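Local structure of L-talarate/galactarate dehydratase (Salmonella typhimurium, 2PP0) at residues I249-P254 with A268-P273; L155-D160 with L337-P342. The protein catalyses the magnesium-dependent dehydration of L-talarate and galactarate to 5-keto-4-deoxy-D-glucarate and, in competition with this, epimerises L-talarate to galactarate. All coordinates share one frame; numbering follows the deposited sequence.

Contact 1 (I249-P254 with A268-P273); sequences IWIEEP and AALDTP
Trp250 and Pro273 bring the two backbones together, their CA atoms 4.6 Å apart, where the chain at strand 251-252 runs beside the residue that precedes strand 274-276. One backbone hydrogen bond spans the gap, from Ile251 N to Pro273 O (2.9 Å, N-H...O angle 149°). The same carbonyl oxygen also receives a CA-H...O contact from Trp250 CA at 3.2 Å, so two neighbouring residues converge on it. On the other flank the pyrrolidine ring of Pro273 lies against a carbonyl, with CG 3.3 Å from Ile249 O and CB and CD almost as near. Pro273 CB also meets Trp250 CB at 4.1 Å, but the indole leads away from this seam: with CG set between the backbone N and the carbonyl carbon (chi1 74°), it enters the barrel interior, among Tyr165, Phe297 and Trp346. There Trp250 NE1 makes a weak hydrogen bond to OE1 of Glu252, a magnesium ligand that also forms a salt bridge with the substrate-binding Lys195. Ile251 reaches for the second segment with its longer branch: CG1 approaches Thr272 CG2 at 3.9 Å, the two side chains crossing at about a right angle, and CD1 extends to Leu270 CD1 at 4.3 Å. Thr272 thus offers its methyl to the isoleucine, while its OG1 is hydrogen-bonded to Glu244. Leu270 is the first residue past helix 260-269 to leave helical geometry. The segment 268-273 is the return leg, from helix back to strand, of a right-handed beta-alpha-beta crossover of the TIM-type barrel: strand 251-252 runs between the parallel strands 223-226 and 274-276, and helix 260-269 packs outside, its Leu266 touching Pro254.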
# COMPACT_ATOMS: atom_id res chain seq x y z
N ILE B 249 -2.06 2.61 -29.49
CA ILE B 249 -1.56 2.76 -28.13
C ILE B 249 -1.42 1.35 -27.55
O ILE B 249 -0.50 1.07 -26.78
CB ILE B 249 -2.54 3.57 -27.24
CG1 ILE B 249 -2.67 5.00 -27.79
CG2 ILE B 249 -2.05 3.59 -25.80
CD1 ILE B 249 -1.33 5.75 -27.86
N TRP B 250 -2.34 0.46 -27.93
CA TRP B 250 -2.29 -0.93 -27.48
C TRP B 250 -3.30 -1.83 -28.19
O TRP B 250 -4.22 -1.36 -28.86
CB TRP B 250 -2.51 -1.02 -25.96
CG TRP B 250 -3.93 -0.78 -25.47
CD1 TRP B 250 -5.06 -1.47 -25.84
CD2 TRP B 250 -4.35 0.18 -24.50
NE1 TRP B 250 -6.15 -1.00 -25.15
CE2 TRP B 250 -5.75 0.01 -24.32
CE3 TRP B 250 -3.69 1.16 -23.75
CZ2 TRP B 250 -6.50 0.80 -23.43
CZ3 TRP B 250 -4.43 1.94 -22.86
CH2 TRP B 250 -5.82 1.75 -22.71
N ILE B 251 -3.09 -3.14 -28.06
CA ILE B 251 -4.00 -4.15 -28.62
C ILE B 251 -4.46 -4.88 -27.36
O ILE B 251 -3.68 -5.54 -26.69
CB ILE B 251 -3.27 -5.14 -29.55
CG1 ILE B 251 -2.77 -4.40 -30.80
CG2 ILE B 251 -4.23 -6.26 -29.97
CD1 ILE B 251 -1.84 -5.23 -31.67
N GLU B 252 -5.74 -4.75 -27.05
CA GLU B 252 -6.29 -5.34 -25.84
C GLU B 252 -6.93 -6.70 -26.04
O GLU B 252 -7.56 -6.97 -27.06
CB GLU B 252 -7.32 -4.37 -25.25
CG GLU B 252 -7.94 -4.81 -23.93
CD GLU B 252 -8.87 -3.74 -23.38
OE1 GLU B 252 -8.78 -2.59 -23.85
OE2 GLU B 252 -9.67 -4.05 -22.47
N GLU B 253 -6.77 -7.56 -25.04
CA GLU B 253 -7.34 -8.90 -25.06
C GLU B 253 -7.35 -9.59 -26.42
O GLU B 253 -8.41 -9.94 -26.94
CB GLU B 253 -8.76 -8.86 -24.51
CG GLU B 253 -8.83 -8.60 -23.02
CD GLU B 253 -10.07 -9.19 -22.38
OE1 GLU B 253 -11.18 -8.73 -22.71
OE2 GLU B 253 -9.93 -10.12 -21.56
N PRO B 254 -6.16 -9.81 -27.01
CA PRO B 254 -6.15 -10.47 -28.32
C PRO B 254 -6.50 -11.96 -28.19
O PRO B 254 -7.00 -12.56 -29.14
CB PRO B 254 -4.72 -10.24 -28.81
CG PRO B 254 -3.93 -10.20 -27.53
CD PRO B 254 -4.81 -9.35 -26.64
N ALA B 268 6.10 -9.93 -26.73
CA ALA B 268 7.52 -9.97 -27.04
C ALA B 268 7.75 -9.83 -28.55
O ALA B 268 8.75 -9.25 -28.97
CB ALA B 268 8.14 -11.26 -26.53
N ALA B 269 6.83 -10.35 -29.34
CA ALA B 269 6.95 -10.32 -30.80
C ALA B 269 6.57 -8.99 -31.44
O ALA B 269 7.09 -8.63 -32.50
CB ALA B 269 6.13 -11.44 -31.42
N LEU B 270 5.66 -8.26 -30.81
CA LEU B 270 5.22 -6.99 -31.37
C LEU B 270 5.78 -5.78 -30.64
O LEU B 270 6.11 -5.84 -29.45
CB LEU B 270 3.69 -6.93 -31.38
CG LEU B 270 2.97 -8.01 -32.18
CD1 LEU B 270 1.49 -8.01 -31.83
CD2 LEU B 270 3.17 -7.78 -33.67
N ASP B 271 5.90 -4.68 -31.38
CA ASP B 271 6.38 -3.42 -30.82
C ASP B 271 5.18 -2.73 -30.19
O ASP B 271 5.31 -2.03 -29.18
CB ASP B 271 6.97 -2.54 -31.92
CG ASP B 271 8.42 -2.88 -32.23
OD1 ASP B 271 8.95 -3.83 -31.61
OD2 ASP B 271 9.03 -2.20 -33.08
N THR B 272 4.01 -2.94 -30.79
CA THR B 272 2.78 -2.36 -30.27
C THR B 272 2.52 -2.98 -28.90
O THR B 272 2.68 -4.18 -28.72
CB THR B 272 1.57 -2.68 -31.16
OG1 THR B 272 1.78 -2.14 -32.47
CG2 THR B 272 0.30 -2.08 -30.57
N PRO B 273 2.12 -2.16 -27.93
CA PRO B 273 1.85 -2.68 -26.59
C PRO B 273 0.66 -3.63 -26.57
O PRO B 273 -0.28 -3.48 -27.36
CB PRO B 273 1.58 -1.42 -25.77
CG PRO B 273 2.46 -0.40 -26.45
CD PRO B 273 2.20 -0.68 -27.91

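Contact 2 (L155-D160 with L337-P342); sequences LGAHRD and LSAAYP
His158 lays one face of its imidazole over Pro342, whose CA stands 4.0 Å from the ring centroid and 17° off the normal, a CH-pi contact displaced toward the rim. At the edge of the same ring, CD2 comes within 3.3 Å of Ala340 O. A chi1 of -82°, with CG beside the backbone N, turns the imidazole over the chain that leaves helix 331-339. The backbone of the histidine is held as well: His158 N donates to Ala339 O at 2.9 Å in a nearly straight bond (166°). Arg159 reaches further along the same chain, past the helix end. Its guanidinium presents an edge to Tyr341 O, which lies in the guanidinium plane 2.6 Å from NH1, and NH1 in turn lies in the plane of that carbonyl; NH2 adds a weak bond to the same oxygen. A bend at chi3 brings the guanidinium round to this carbonyl, while CG passes Ala339. A positive charge thus sits just past the C-terminal end of helix 331-339, where the helix dipole would probably favour it. That helix belongs to the TIM-type barrel domain of the enolase superfamily, and 155-160 is the connection from helix 151-155 into strand 161-166. At the end of helix 151-155 the contact is mainly apolar: Leu155 CD1 touches Leu337 CD2 at 3.7 Å, and Ala340 CB packs against both Leu155 CB and Gly156 O, 3.3 Å from the latter. Gly156 ends the helix with a positive phi. Ala157 N is hydrogen-bonded to Asp107 of the second subunit, and His158 packs on Asp109 of that subunit.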
# COMPACT_ATOMS: atom_id res chain seq x y z
N LEU B 155 -4.99 8.28 -0.95
CA LEU B 155 -4.04 7.29 -1.47
C LEU B 155 -2.72 7.96 -1.80
O LEU B 155 -1.65 7.35 -1.67
CB LEU B 155 -4.59 6.67 -2.75
CG LEU B 155 -5.89 5.87 -2.67
CD1 LEU B 155 -6.30 5.45 -4.06
CD2 LEU B 155 -5.69 4.66 -1.77
N GLY B 156 -2.80 9.22 -2.22
CA GLY B 156 -1.61 9.96 -2.60
C GLY B 156 -1.59 9.95 -4.11
O GLY B 156 -1.50 8.89 -4.73
N ALA B 157 -1.70 11.12 -4.72
CA ALA B 157 -1.74 11.22 -6.17
C ALA B 157 -0.43 11.63 -6.82
O ALA B 157 0.42 12.27 -6.21
CB ALA B 157 -2.84 12.20 -6.58
N HIS B 158 -0.29 11.23 -8.09
CA HIS B 158 0.87 11.54 -8.91
C HIS B 158 0.40 12.49 -10.00
O HIS B 158 1.20 13.05 -10.74
CB HIS B 158 1.43 10.25 -9.52
CG HIS B 158 2.33 9.48 -8.60
ND1 HIS B 158 3.63 9.84 -8.35
CD2 HIS B 158 2.10 8.37 -7.86
CE1 HIS B 158 4.17 8.99 -7.49
NE2 HIS B 158 3.26 8.09 -7.18
N ARG B 159 -0.91 12.67 -10.09
CA ARG B 159 -1.50 13.56 -11.09
C ARG B 159 -2.89 14.03 -10.64
O ARG B 159 -3.55 13.35 -9.85
CB ARG B 159 -1.58 12.87 -12.45
CG ARG B 159 -2.35 11.54 -12.47
CD ARG B 159 -2.08 10.77 -13.76
NE ARG B 159 -0.68 10.35 -13.87
CZ ARG B 159 -0.13 9.38 -13.15
NH1 ARG B 159 -0.85 8.70 -12.26
NH2 ARG B 159 1.16 9.09 -13.31
N ASP B 160 -3.32 15.18 -11.15
CA ASP B 160 -4.62 15.76 -10.81
C ASP B 160 -5.71 15.43 -11.82
O ASP B 160 -6.88 15.76 -11.60
CB ASP B 160 -4.52 17.28 -10.69
CG ASP B 160 -3.46 17.73 -9.70
OD1 ASP B 160 -3.46 17.23 -8.55
OD2 ASP B 160 -2.62 18.58 -10.08
N LEU B 337 -7.82 5.62 -8.43
CA LEU B 337 -6.77 4.62 -8.40
C LEU B 337 -5.69 4.89 -9.44
O LEU B 337 -4.50 4.75 -9.16
CB LEU B 337 -7.38 3.22 -8.61
CG LEU B 337 -8.44 2.81 -7.56
CD1 LEU B 337 -9.02 1.44 -7.90
CD2 LEU B 337 -7.79 2.80 -6.19
N SER B 338 -6.10 5.27 -10.65
CA SER B 338 -5.13 5.55 -11.69
C SER B 338 -4.33 6.82 -11.36
O SER B 338 -3.16 6.93 -11.70
CB SER B 338 -5.83 5.69 -13.05
OG SER B 338 -6.84 6.68 -12.99
N ALA B 339 -4.98 7.78 -10.69
CA ALA B 339 -4.30 9.02 -10.31
C ALA B 339 -3.12 8.70 -9.39
O ALA B 339 -2.09 9.38 -9.40
CB ALA B 339 -5.28 9.95 -9.59
N ALA B 340 -3.28 7.64 -8.59
CA ALA B 340 -2.26 7.23 -7.64
C ALA B 340 -1.18 6.33 -8.25
O ALA B 340 -0.21 5.99 -7.58
CB ALA B 340 -2.91 6.52 -6.46
N TYR B 341 -1.32 5.96 -9.52
CA TYR B 341 -0.33 5.09 -10.16
C TYR B 341 0.91 5.90 -10.55
O TYR B 341 0.80 6.99 -11.11
CB TYR B 341 -0.94 4.42 -11.40
CG TYR B 341 -0.16 3.21 -11.88
CD1 TYR B 341 -0.07 2.06 -11.10
CD2 TYR B 341 0.51 3.23 -13.10
CE1 TYR B 341 0.68 0.96 -11.52
CE2 TYR B 341 1.26 2.14 -13.53
CZ TYR B 341 1.35 1.01 -12.73
OH TYR B 341 2.12 -0.05 -13.13
N PRO B 342 2.11 5.37 -10.26
CA PRO B 342 3.36 6.07 -10.58
C PRO B 342 3.64 6.33 -12.06
O PRO B 342 4.16 7.39 -12.40
CB PRO B 342 4.42 5.19 -9.92
CG PRO B 342 3.82 3.82 -9.98
CD PRO B 342 2.38 4.09 -9.59

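In the fold
The centres of the two contacts lie about 25 Å apart and their nearest atoms about 10 Å, so they do not touch. In chain order, 155-160 comes first, both segments of contact 1 follow, and 337-342 comes last. Contact 1 is local, joining consecutive strands 251-252 and 274-276 of the parallel sheet through helix 260-269, and it includes the magnesium ligand Glu252. Contact 2 is long-range: it pairs the approach to strand 161-166 with the end of helix 331-339, which follows strand 324-325, the last of that parallel sheet. One therefore builds the barrel wall at the metal site, while the other brings distant parts of the chain together beside the second subunit.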